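Local structure of uncharacterized NTF2-like protein (Cytophaga hutchinsonii ATCC 33406, 3F14) at residues H12-D17 and D95-E100; I29-I34 and I46-K51; C79-A84 and A89-C94. The protein is of unknown function but adopts an NTF2-like (SnoaL-type) fold, whose cone-like pocket, here occupied by a Tris molecule, is consistent with binding a small ligand. All coordinates share one frame; numbering follows the deposited sequence. Where two conformers were deposited one is given.

Contact 1: residues H12-D17 and D95-E100; sequences HFSSGD and DIYRFE. With TRS (2-amino-2-hydroxymethyl-propane-1,3-diol), chain B.
Ser-14, in the last turn of helix 2-14, meets Asp-95 and Tyr-97 of strand 88-100 through its hydroxyl. Tyr-97 OH donates to Ser-14 OG at 2.7 Å, and Ser-14 OG lies in the plane of the Tyr-97 ring, at its edge. Ser-14 OG donates in turn to Asp-95 OD2, also at 2.7 Å, so this chain of two hydrogen bonds ends on the anti lone pair of the carboxylate. Packing is close here: Tyr-97 OH sits at the ring edge of Phe-13, 3.3 Å from Phe-13 CD1, while the two ring planes stand 82° apart. Phe-13 swings its ring to the strand because CG lies opposite the backbone N (chi1 -170°). Against these buried protein-only contacts stand those to a Tris, probably from the crystallisation liquor. Its amine bonds to Asp-95 OD2 and Ser-14 O, its O3 to Phe-13 O, and its O1 reaches Asp-95 OD1 at 2.6 Å, consistent with a pocket suited to a polar or cationic ligand. The helix ends in a Schellman motif, with Gly-16 at positive phi. Asp-95 OD1 is also held by Ser-109 of strand 103-111, and Tyr-97 touches Ile-73 of strand 72-82 and Ile-107 of strand 103-111.

Contact 2: residues I29-I34 and I46-K51; sequences IEWNII and IDFCNK
Trp-31 and Ile-33 of strand 29-33 pack against Phe-48 and Cys-49 of helix 42-57, a helix-on-sheet contact of the NTF2-like fold in which the helix covers one face of the curved sheet. The axes of strand 29-33 and helix segment 46-51 approach to 10.6 Å, with their directions 46° apart, and side chains bridge the gap.

The aromatic contact is between Trp-31 and Phe-48. Their planes are nearly perpendicular (88°), but the rings meet obliquely, the centroid of the Trp-31 six-membered ring 5.8 Å from that of Phe-48. Trp-31 CZ3 lies at the edge of the phenyl ring, 3.8 Å from Phe-48 CD2. Both side chains extend from their backbones with CG opposite the N (chi1 -171° for Trp-31), which carries the two rings into the space between strand and helix.

Cys-49 adds a sulfur-aromatic contact to Trp-31: SG approaches the six-membered ring obliquely, its nearest atom being Trp-31 CZ3 at 3.8 Å. The same cysteine touches Phe-18 and Tyr-22.

Aliphatic packing completes the contact. Ile-33 and Phe-48 reach out from opposite directions, and Ile-33 CG1 also lies over one face of the indole, offset to its rim. The polar edge of Trp-31 is satisfied away from the helix, where NE1 bonds to Ser-109. At the end of the isoleucine, Ile-33 CD1 comes within 3.6 Å of Phe-48 CE2.

Contact 3: residues C79-A84 and A89-C94; sequences CRYFDA and AFVSYC
Cys-79 N donates to Val-91 O at 2.8 Å, a nearly straight bond (169° at the hydrogen) that lies in the carbonyl plane, and Val-91 N returns a bond to Cys-79 O. Tyr-81 and Ala-89 form the second hydrogen-bonded pair, the nearer of the two to the turn of the hairpin formed by strands 72-82 and 88-100. Here the bond from Ala-89 N to Tyr-81 O, also 2.8 Å, is bent to 148°, whereas that from Tyr-81 N to Ala-89 O is close to straight. Between them lies the non-hydrogen-bonded pair Arg-80 and Phe-90, where the CA of Phe-90 points a C-H at Cys-79 O over 3.3 Å.

On the face carrying Cys-79, Tyr-81, Ala-89 and Val-91, the phenol of Tyr-81 folds back over its neighbour. With CG set between the backbone N and the carbonyl carbon (chi1 73°), the ring presents a face to Ala-89 CB, 3.8 Å from the centroid, in a CH-pi contact; Tyr-81 CE1 also touches Val-91 CG2 at 3.6 Å. Further along this face, Tyr-93 CE2 comes nearest Cys-79 N, at 3.7 Å, with Cys-79 CB slightly farther, and the Tyr-93 hydroxyl bonds to Asn-63 of strand 60-68.

On the reverse face the extended chain of Arg-80 passes Phe-90 in the conformer described, while NE forms a salt bridge with Glu-88. Backbone amides thus fix the register; apolar contacts line the Tyr-81 face, and on the other the charge of Arg-80 is probably balanced by Glu-88.

Contact 1 is the buried centre of the three, contact 2 lies beside it, with Trp-31 near the bound Tris, and contact 3 lies outermost, toward the hairpin turn. Contacts 1 and 3 share strand 88-100, and Ser-14 O approaches Tyr-93 OH within 3.3 Å. Contacts 1 and 2 meet where Phe-13 packs on Trp-31 and Cys-49; contacts 2 and 3 do not touch, although all three involve the same sheet. Their chemistry follows their place: a buried chain of hydroxyl-carboxylate hydrogen bonds beside the bound Tris in contact 1, purely apolar and aromatic packing between helix and sheet in contact 2, and a backbone ladder with partly exposed side chains in contact 3.

Contact 1: residues H12-D17 and D95-E100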
loop_
_atom_site.group_PDB
_atom_site.type_symbol
_atom_site.label_atom_id
_atom_site.label_comp_id
_atom_site.label_asym_id
_atom_site.label_seq_id
_atom_site.Cartn_x
_atom_site.Cartn_y
_atom_site.Cartn_z
ATOM N N HIS A 12 15.243 -3.254 -5.522
ATOM C CA HIS A 12 15.703 -4.638 -5.555
ATOM C C HIS A 12 14.807 -5.563 -4.772
ATOM O O HIS A 12 14.382 -6.590 -5.276
ATOM C CB HIS A 12 17.118 -4.751 -4.999
ATOM C CG HIS A 12 18.181 -4.393 -5.984
ATOM N ND1 HIS A 12 18.787 -3.153 -6.014
ATOM C CD2 HIS A 12 18.746 -5.126 -6.971
ATOM C CE1 HIS A 12 19.705 -3.145 -6.974
ATOM N NE2 HIS A 12 19.698 -4.328 -7.569
ATOM N N PHE A 13 14.426 -5.193 -3.541
ATOM C CA PHE A 13 13.568 -6.085 -2.764
ATOM C C PHE A 13 12.200 -6.255 -3.433
ATOM O O PHE A 13 11.716 -7.373 -3.558
ATOM C CB PHE A 13 13.402 -5.577 -1.308
ATOM C CG PHE A 13 12.714 -6.592 -0.393
ATOM C CD1 PHE A 13 11.348 -6.725 -0.343
ATOM C CD2 PHE A 13 13.502 -7.432 0.412
ATOM C CE1 PHE A 13 10.753 -7.688 0.446
ATOM C CE2 PHE A 13 12.921 -8.364 1.225
ATOM C CZ PHE A 13 11.546 -8.528 1.228
ATOM N N SER A 14 11.592 -5.153 -3.890
ATOM C CA SER A 14 10.245 -5.228 -4.443
ATOM C C SER A 14 10.186 -6.067 -5.724
ATOM O O SER A 14 9.191 -6.689 -6.023
ATOM C CB SER A 14 9.662 -3.826 -4.685
ATOM O OG SER A 14 9.161 -3.269 -3.442
ATOM N N SER A 15 11.269 -6.039 -6.491
ATOM C CA SER A 15 11.345 -6.783 -7.739
ATOM C C SER A 15 11.768 -8.253 -7.497
ATOM O O SER A 15 11.885 -9.032 -8.464
ATOM C CB SER A 15 12.262 -6.055 -8.767
ATOM O OG SER A 15 13.550 -6.010 -8.281
ATOM N N GLY A 16 11.904 -8.677 -6.237
ATOM C CA GLY A 16 12.213 -10.063 -5.888
ATOM C C GLY A 16 13.654 -10.441 -5.786
ATOM O O GLY A 16 13.935 -11.609 -5.541
ATOM N N ASP A 17 14.550 -9.491 -5.967
ATOM C CA ASP A 17 15.971 -9.730 -5.913
ATOM C C ASP A 17 16.433 -9.549 -4.480
ATOM O O ASP A 17 17.262 -8.700 -4.167
ATOM C CB ASP A 17 16.749 -8.801 -6.857
ATOM C CG ASP A 17 18.220 -9.213 -7.033
ATOM O OD1 ASP A 17 18.634 -10.255 -6.476
ATOM O OD2 ASP A 17 18.958 -8.417 -7.684
ATOM N N ASP A 95 4.584 -2.323 -1.394
ATOM C CA ASP A 95 5.623 -2.586 -0.394
ATOM C C ASP A 95 6.032 -1.289 0.251
ATOM O O ASP A 95 6.423 -0.333 -0.426
ATOM C CB ASP A 95 6.840 -3.247 -1.017
ATOM C CG ASP A 95 6.548 -4.600 -1.639
ATOM O OD1 ASP A 95 5.728 -5.381 -1.116
ATOM O OD2 ASP A 95 7.188 -4.940 -2.715
ATOM N N ILE A 96 6.000 -1.260 1.587
ATOM C CA ILE A 96 6.312 -0.066 2.372
ATOM C C ILE A 96 7.554 -0.341 3.225
ATOM O O ILE A 96 7.566 -1.304 4.007
ATOM C CB ILE A 96 5.135 0.314 3.300
ATOM C CG1 ILE A 96 3.874 0.524 2.490
ATOM C CG2 ILE A 96 5.487 1.539 4.167
ATOM C CD1 ILE A 96 2.594 0.799 3.330
ATOM N N TYR A 97 8.605 0.457 3.030
ATOM C CA TYR A 97 9.864 0.277 3.741
ATOM C C TYR A 97 10.067 1.376 4.732
ATOM O O TYR A 97 9.894 2.545 4.396
ATOM C CB TYR A 97 11.044 0.291 2.741
ATOM C CG TYR A 97 10.977 -0.766 1.654
ATOM C CD1 TYR A 97 10.187 -0.578 0.521
ATOM C CD2 TYR A 97 11.679 -1.959 1.751
ATOM C CE1 TYR A 97 10.059 -1.528 -0.448
ATOM C CE2 TYR A 97 11.567 -2.915 0.793
ATOM C CZ TYR A 97 10.774 -2.698 -0.331
ATOM O OH TYR A 97 10.628 -3.675 -1.271
ATOM N N ARG A 98 10.441 1.020 5.943
ATOM C CA ARG A 98 10.902 2.006 6.916
ATOM C C ARG A 98 12.350 1.702 7.165
ATOM O O ARG A 98 12.723 0.592 7.559
ATOM C CB ARG A 98 10.151 1.927 8.228
ATOM C CG ARG A 98 10.600 3.007 9.260
ATOM C CD ARG A 98 9.876 2.936 10.614
ATOM N N PHE A 99 13.188 2.709 6.935
ATOM C CA PHE A 99 14.577 2.581 7.127
ATOM C C PHE A 99 15.004 3.149 8.487
ATOM O O PHE A 99 14.292 3.958 9.107
ATOM C CB PHE A 99 15.343 3.332 6.024
ATOM C CG PHE A 99 15.087 2.786 4.661
ATOM C CD1 PHE A 99 15.858 1.767 4.159
ATOM C CD2 PHE A 99 14.072 3.310 3.885
ATOM C CE1 PHE A 99 15.593 1.258 2.894
ATOM C CE2 PHE A 99 13.825 2.821 2.655
ATOM C CZ PHE A 99 14.577 1.776 2.171
ATOM N N GLU A 100 16.107 2.615 8.976
ATOM C CA GLU A 100 16.801 3.174 10.143
ATOM C C GLU A 100 18.153 3.452 9.549
ATOM O O GLU A 100 18.970 2.534 9.409
ATOM C CB GLU A 100 16.874 2.194 11.288
ATOM C CG GLU A 100 17.497 2.777 12.548
ATOM C CD GLU A 100 17.462 1.781 13.697
ATOM O OE1 GLU A 100 16.334 1.516 14.182
ATOM O OE2 GLU A 100 18.538 1.254 14.075
HETATM C C TRS B . 7.022 -8.580 -3.404
HETATM C C1 TRS B . 6.238 -8.396 -2.079
HETATM C C2 TRS B . 6.376 -9.610 -4.320
HETATM C C3 TRS B . 8.442 -9.033 -3.109
HETATM N N TRS B . 7.052 -7.302 -4.131
HETATM O O1 TRS B . 5.071 -7.608 -2.273
HETATM O O2 TRS B . 5.038 -9.249 -4.591
HETATM O O3 TRS B . 9.127 -7.950 -2.545
#

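Contact 2: residues I29-I34 and I46-K51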
loop_
_atom_site.group_PDB
_atom_site.type_symbol
_atom_site.label_atom_id
_atom_site.label_comp_id
_atom_site.label_asym_id
_atom_site.label_seq_id
_atom_site.Cartn_x
_atom_site.Cartn_y
_atom_site.Cartn_z
ATOM N N ILE A 29 15.040 -6.599 11.731
ATOM C CA ILE A 29 14.087 -6.393 10.646
ATOM C C ILE A 29 12.825 -7.203 10.833
ATOM O O ILE A 29 12.856 -8.334 11.262
ATOM C CB ILE A 29 14.739 -6.714 9.291
ATOM C CG1 ILE A 29 13.774 -6.422 8.095
ATOM C CG2 ILE A 29 15.226 -8.189 9.194
ATOM C CD1 ILE A 29 14.472 -6.467 6.703
ATOM N N GLU A 30 11.679 -6.617 10.471
ATOM C CA GLU A 30 10.445 -7.378 10.408
ATOM C C GLU A 30 9.855 -7.224 9.002
ATOM O O GLU A 30 9.883 -6.130 8.450
ATOM C CB GLU A 30 9.421 -6.858 11.423
ATOM C CG GLU A 30 9.928 -6.988 12.813
ATOM C CD GLU A 30 8.881 -6.687 13.898
ATOM O OE1 GLU A 30 7.692 -6.462 13.553
ATOM O OE2 GLU A 30 9.313 -6.654 15.073
ATOM N N TRP A 31 9.337 -8.314 8.456
ATOM C CA TRP A 31 8.563 -8.312 7.222
ATOM C C TRP A 31 7.158 -8.729 7.562
ATOM O O TRP A 31 6.906 -9.871 7.895
ATOM C CB TRP A 31 9.160 -9.228 6.167
ATOM C CG TRP A 31 8.521 -9.108 4.779
ATOM C CD1 TRP A 31 7.686 -8.147 4.358
ATOM C CD2 TRP A 31 8.779 -9.935 3.629
ATOM N NE1 TRP A 31 7.367 -8.338 3.038
ATOM C CE2 TRP A 31 8.032 -9.426 2.550
ATOM C CE3 TRP A 31 9.585 -11.053 3.400
ATOM C CZ2 TRP A 31 8.037 -10.022 1.277
ATOM C CZ3 TRP A 31 9.574 -11.658 2.138
ATOM C CH2 TRP A 31 8.832 -11.128 1.090
ATOM N N ASN A 32 6.226 -7.763 7.491
ATOM C CA ASN A 32 4.808 -7.938 7.732
ATOM C C ASN A 32 4.124 -8.138 6.372
ATOM O O ASN A 32 3.911 -7.180 5.646
ATOM C CB ASN A 32 4.236 -6.743 8.465
ATOM C CG ASN A 32 2.762 -6.888 8.753
ATOM O OD1 ASN A 32 2.159 -7.895 8.435
ATOM N ND2 ASN A 32 2.187 -5.867 9.352
ATOM N N ILE A 33 3.791 -9.368 6.030
ATOM C CA ILE A 33 3.059 -9.704 4.809
ATOM C C ILE A 33 1.582 -9.700 5.236
ATOM O O ILE A 33 1.092 -10.629 5.879
ATOM C CB ILE A 33 3.490 -11.025 4.192
ATOM C CG1 ILE A 33 5.010 -10.959 3.897
ATOM C CG2 ILE A 33 2.657 -11.281 2.894
ATOM C CD1 ILE A 33 5.593 -12.315 3.377
ATOM N N ILE A 34 0.892 -8.596 4.931
ATOM C CA ILE A 34 -0.456 -8.333 5.394
ATOM C C ILE A 34 -1.411 -9.472 5.033
ATOM O O ILE A 34 -1.475 -9.924 3.902
ATOM C CB ILE A 34 -0.975 -6.997 4.764
ATOM C CG1 ILE A 34 -0.136 -5.796 5.241
ATOM C CG2 ILE A 34 -2.457 -6.783 5.075
ATOM C CD1 ILE A 34 -0.332 -5.376 6.670
ATOM N N ILE A 46 15.862 -13.567 6.184
ATOM C CA ILE A 46 16.703 -14.064 5.106
ATOM C C ILE A 46 16.302 -15.485 4.739
ATOM O O ILE A 46 16.193 -15.812 3.537
ATOM C CB ILE A 46 18.213 -13.942 5.454
ATOM C CG1 ILE A 46 18.589 -12.465 5.436
ATOM C CG2 ILE A 46 19.065 -14.737 4.449
ATOM C CD1 ILE A 46 20.001 -12.211 5.937
ATOM N N ASP A 47 16.037 -16.323 5.716
ATOM C CA ASP A 47 15.680 -17.722 5.422
ATOM C C ASP A 47 14.355 -17.763 4.674
ATOM O O ASP A 47 14.174 -18.558 3.742
ATOM C CB ASP A 47 15.590 -18.573 6.713
ATOM C CG ASP A 47 16.944 -18.912 7.321
ATOM O OD1 ASP A 47 17.991 -18.871 6.624
ATOM O OD2 ASP A 47 16.941 -19.349 8.511
ATOM N N PHE A 48 13.421 -16.918 5.073
ATOM C CA PHE A 48 12.101 -16.862 4.431
ATOM C C PHE A 48 12.221 -16.367 3.011
ATOM O O PHE A 48 11.664 -16.962 2.076
ATOM C CB PHE A 48 11.193 -15.932 5.235
ATOM C CG PHE A 48 9.740 -15.927 4.803
ATOM C CD1 PHE A 48 8.839 -16.814 5.373
ATOM C CD2 PHE A 48 9.313 -15.000 3.903
ATOM C CE1 PHE A 48 7.502 -16.769 4.987
ATOM C CE2 PHE A 48 7.999 -14.961 3.527
ATOM C CZ PHE A 48 7.109 -15.845 4.085
ATOM N N CYS A 49 12.989 -15.315 2.798
ATOM C CA CYS A 49 13.264 -14.838 1.457
ATOM C C CYS A 49 13.920 -15.907 0.626
ATOM O O CYS A 49 13.592 -16.039 -0.582
ATOM C CB CYS A 49 14.166 -13.595 1.528
ATOM S SG CYS A 49 13.363 -12.111 2.126
ATOM N N ASN A 50 14.910 -16.624 1.141
ATOM C CA ASN A 50 15.567 -17.681 0.370
ATOM C C ASN A 50 14.606 -18.793 -0.019
ATOM O O ASN A 50 14.758 -19.379 -1.110
ATOM C CB ASN A 50 16.820 -18.223 1.099
ATOM C CG ASN A 50 18.026 -17.289 0.945
ATOM O OD1 ASN A 50 18.128 -16.565 -0.040
ATOM N ND2 ASN A 50 18.964 -17.362 1.863
ATOM N N LYS A 51 13.698 -19.174 0.872
ATOM C CA LYS A 51 12.698 -20.204 0.551
ATOM C C LYS A 51 11.834 -19.746 -0.634
ATOM O O LYS A 51 11.528 -20.538 -1.542
ATOM C CB LYS A 51 11.874 -20.491 1.798
ATOM C CG LYS A 51 10.716 -21.448 1.685
ATOM C CD LYS A 51 10.197 -21.827 3.086
ATOM C CE LYS A 51 8.791 -22.406 3.066
ATOM N NZ LYS A 51 8.511 -23.197 1.819
#

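Contact 3: residues C79-A84 and A89-C94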
loop_
_atom_site.group_PDB
_atom_site.type_symbol
_atom_site.label_atom_id
_atom_site.label_comp_id
_atom_site.label_asym_id
_atom_site.label_seq_id
_atom_site.Cartn_x
_atom_site.Cartn_y
_atom_site.Cartn_z
ATOM N N CYS A 79 3.374 -8.568 -9.999
ATOM C CA CYS A 79 4.092 -9.813 -10.195
ATOM C C CYS A 79 3.291 -10.773 -11.074
ATOM O O CYS A 79 2.196 -11.240 -10.673
ATOM C CB CYS A 79 4.285 -10.474 -8.867
ATOM S SG CYS A 79 5.108 -12.094 -8.887
ATOM N N ARG A 80 3.814 -11.067 -12.263
ATOM C CA ARG A 80 3.207 -11.987 -13.216
ATOM C C ARG A 80 3.691 -13.383 -12.926
ATOM O O ARG A 80 4.905 -13.633 -12.843
ATOM C CB ARG A 80 3.607 -11.629 -14.654
ATOM C CG ARG A 80 2.994 -12.503 -15.724
ATOM C CD ARG A 80 3.536 -12.081 -17.098
ATOM N NE ARG A 80 3.031 -12.945 -18.162
ATOM C CZ ARG A 80 3.772 -13.680 -18.978
ATOM N NH1 ARG A 80 5.077 -13.689 -18.940
ATOM N NH2 ARG A 80 3.131 -14.414 -19.849
ATOM N N TYR A 81 2.751 -14.316 -12.754
ATOM C CA TYR A 81 3.112 -15.700 -12.471
ATOM C C TYR A 81 2.059 -16.575 -13.128
ATOM O O TYR A 81 1.193 -16.077 -13.813
ATOM C CB TYR A 81 3.197 -15.887 -10.967
ATOM C CG TYR A 81 1.874 -15.889 -10.297
ATOM C CD1 TYR A 81 1.158 -14.680 -10.078
ATOM C CD2 TYR A 81 1.296 -17.066 -9.869
ATOM C CE1 TYR A 81 -0.077 -14.672 -9.492
ATOM C CE2 TYR A 81 0.016 -17.062 -9.305
ATOM C CZ TYR A 81 -0.650 -15.864 -9.099
ATOM O OH TYR A 81 -1.907 -15.883 -8.547
ATOM N N PHE A 82 2.210 -17.895 -13.044
ATOM C CA PHE A 82 1.230 -18.810 -13.646
ATOM C C PHE A 82 0.413 -19.583 -12.556
ATOM O O PHE A 82 1.036 -20.105 -11.642
ATOM C CB PHE A 82 1.947 -19.687 -14.697
ATOM C CG PHE A 82 2.200 -18.952 -16.021
ATOM C CD1 PHE A 82 1.262 -19.000 -17.052
ATOM C CD2 PHE A 82 3.340 -18.174 -16.192
ATOM C CE1 PHE A 82 1.466 -18.279 -18.267
ATOM C CE2 PHE A 82 3.553 -17.465 -17.369
ATOM C CZ PHE A 82 2.619 -17.517 -18.407
ATOM N N ASP A 83 -0.932 -19.596 -12.692
ATOM C CA ASP A 83 -1.936 -20.239 -11.753
ATOM C C ASP A 83 -2.059 -21.756 -11.946
ATOM O O ASP A 83 -1.259 -22.362 -12.681
ATOM C CB ASP A 83 -3.346 -19.578 -11.829
ATOM C CG ASP A 83 -4.062 -19.804 -13.140
ATOM O OD1 ASP A 83 -3.709 -20.729 -13.931
ATOM O OD2 ASP A 83 -5.015 -19.038 -13.408
ATOM N N ALA A 84 -3.039 -22.369 -11.271
ATOM C CA ALA A 84 -3.225 -23.841 -11.242
ATOM C C ALA A 84 -3.556 -24.452 -12.579
ATOM O O ALA A 84 -3.204 -25.577 -12.849
ATOM C CB ALA A 84 -4.348 -24.197 -10.235
ATOM N N ALA A 89 -1.409 -15.094 -14.364
ATOM C CA ALA A 89 -2.082 -14.430 -13.243
ATOM C C ALA A 89 -1.188 -13.273 -12.789
ATOM O O ALA A 89 0.018 -13.287 -13.001
ATOM C CB ALA A 89 -2.301 -15.413 -12.086
ATOM N N PHE A 90 -1.744 -12.317 -12.069
ATOM C CA PHE A 90 -0.994 -11.155 -11.625
ATOM C C PHE A 90 -1.323 -10.842 -10.180
ATOM O O PHE A 90 -2.507 -10.812 -9.831
ATOM C CB PHE A 90 -1.237 -9.890 -12.494
ATOM C CG PHE A 90 -0.576 -9.939 -13.864
ATOM C CD1 PHE A 90 0.678 -9.371 -14.109
ATOM C CD2 PHE A 90 -1.238 -10.547 -14.915
ATOM C CE1 PHE A 90 1.238 -9.435 -15.387
ATOM C CE2 PHE A 90 -0.674 -10.608 -16.182
ATOM C CZ PHE A 90 0.558 -10.058 -16.416
ATOM N N VAL A 91 -0.308 -10.650 -9.355
ATOM C CA VAL A 91 -0.480 -10.143 -7.992
ATOM C C VAL A 91 -0.056 -8.676 -8.037
ATOM O O VAL A 91 1.060 -8.374 -8.469
ATOM C CB VAL A 91 0.384 -10.879 -6.995
ATOM C CG1 VAL A 91 0.519 -10.081 -5.643
ATOM C CG2 VAL A 91 -0.151 -12.296 -6.778
ATOM N N SER A 92 -0.925 -7.774 -7.570
ATOM C CA SER A 92 -0.627 -6.380 -7.430
ATOM C C SER A 92 -0.089 -6.172 -6.022
ATOM O O SER A 92 -0.736 -6.609 -5.051
ATOM C CB SER A 92 -1.895 -5.543 -7.617
ATOM O OG SER A 92 -2.349 -5.594 -8.977
ATOM N N TYR A 93 1.061 -5.533 -5.899
ATOM C CA TYR A 93 1.670 -5.313 -4.596
ATOM C C TYR A 93 1.984 -3.863 -4.285
ATOM O O TYR A 93 2.248 -3.044 -5.155
ATOM C CB TYR A 93 2.970 -6.182 -4.407
ATOM C CG TYR A 93 4.053 -5.967 -5.429
ATOM C CD1 TYR A 93 4.962 -4.895 -5.350
ATOM C CD2 TYR A 93 4.218 -6.866 -6.471
ATOM C CE1 TYR A 93 5.942 -4.723 -6.309
ATOM C CE2 TYR A 93 5.234 -6.726 -7.388
ATOM C CZ TYR A 93 6.092 -5.661 -7.330
ATOM O OH TYR A 93 7.068 -5.542 -8.317
ATOM N N CYS A 94 1.932 -3.578 -2.996
ATOM C CA CYS A 94 2.382 -2.321 -2.443
ATOM C C CYS A 94 3.306 -2.680 -1.264
ATOM O O CYS A 94 2.859 -3.265 -0.290
ATOM C CB CYS A 94 1.200 -1.473 -1.975
ATOM S SG CYS A 94 1.742 0.084 -1.204
#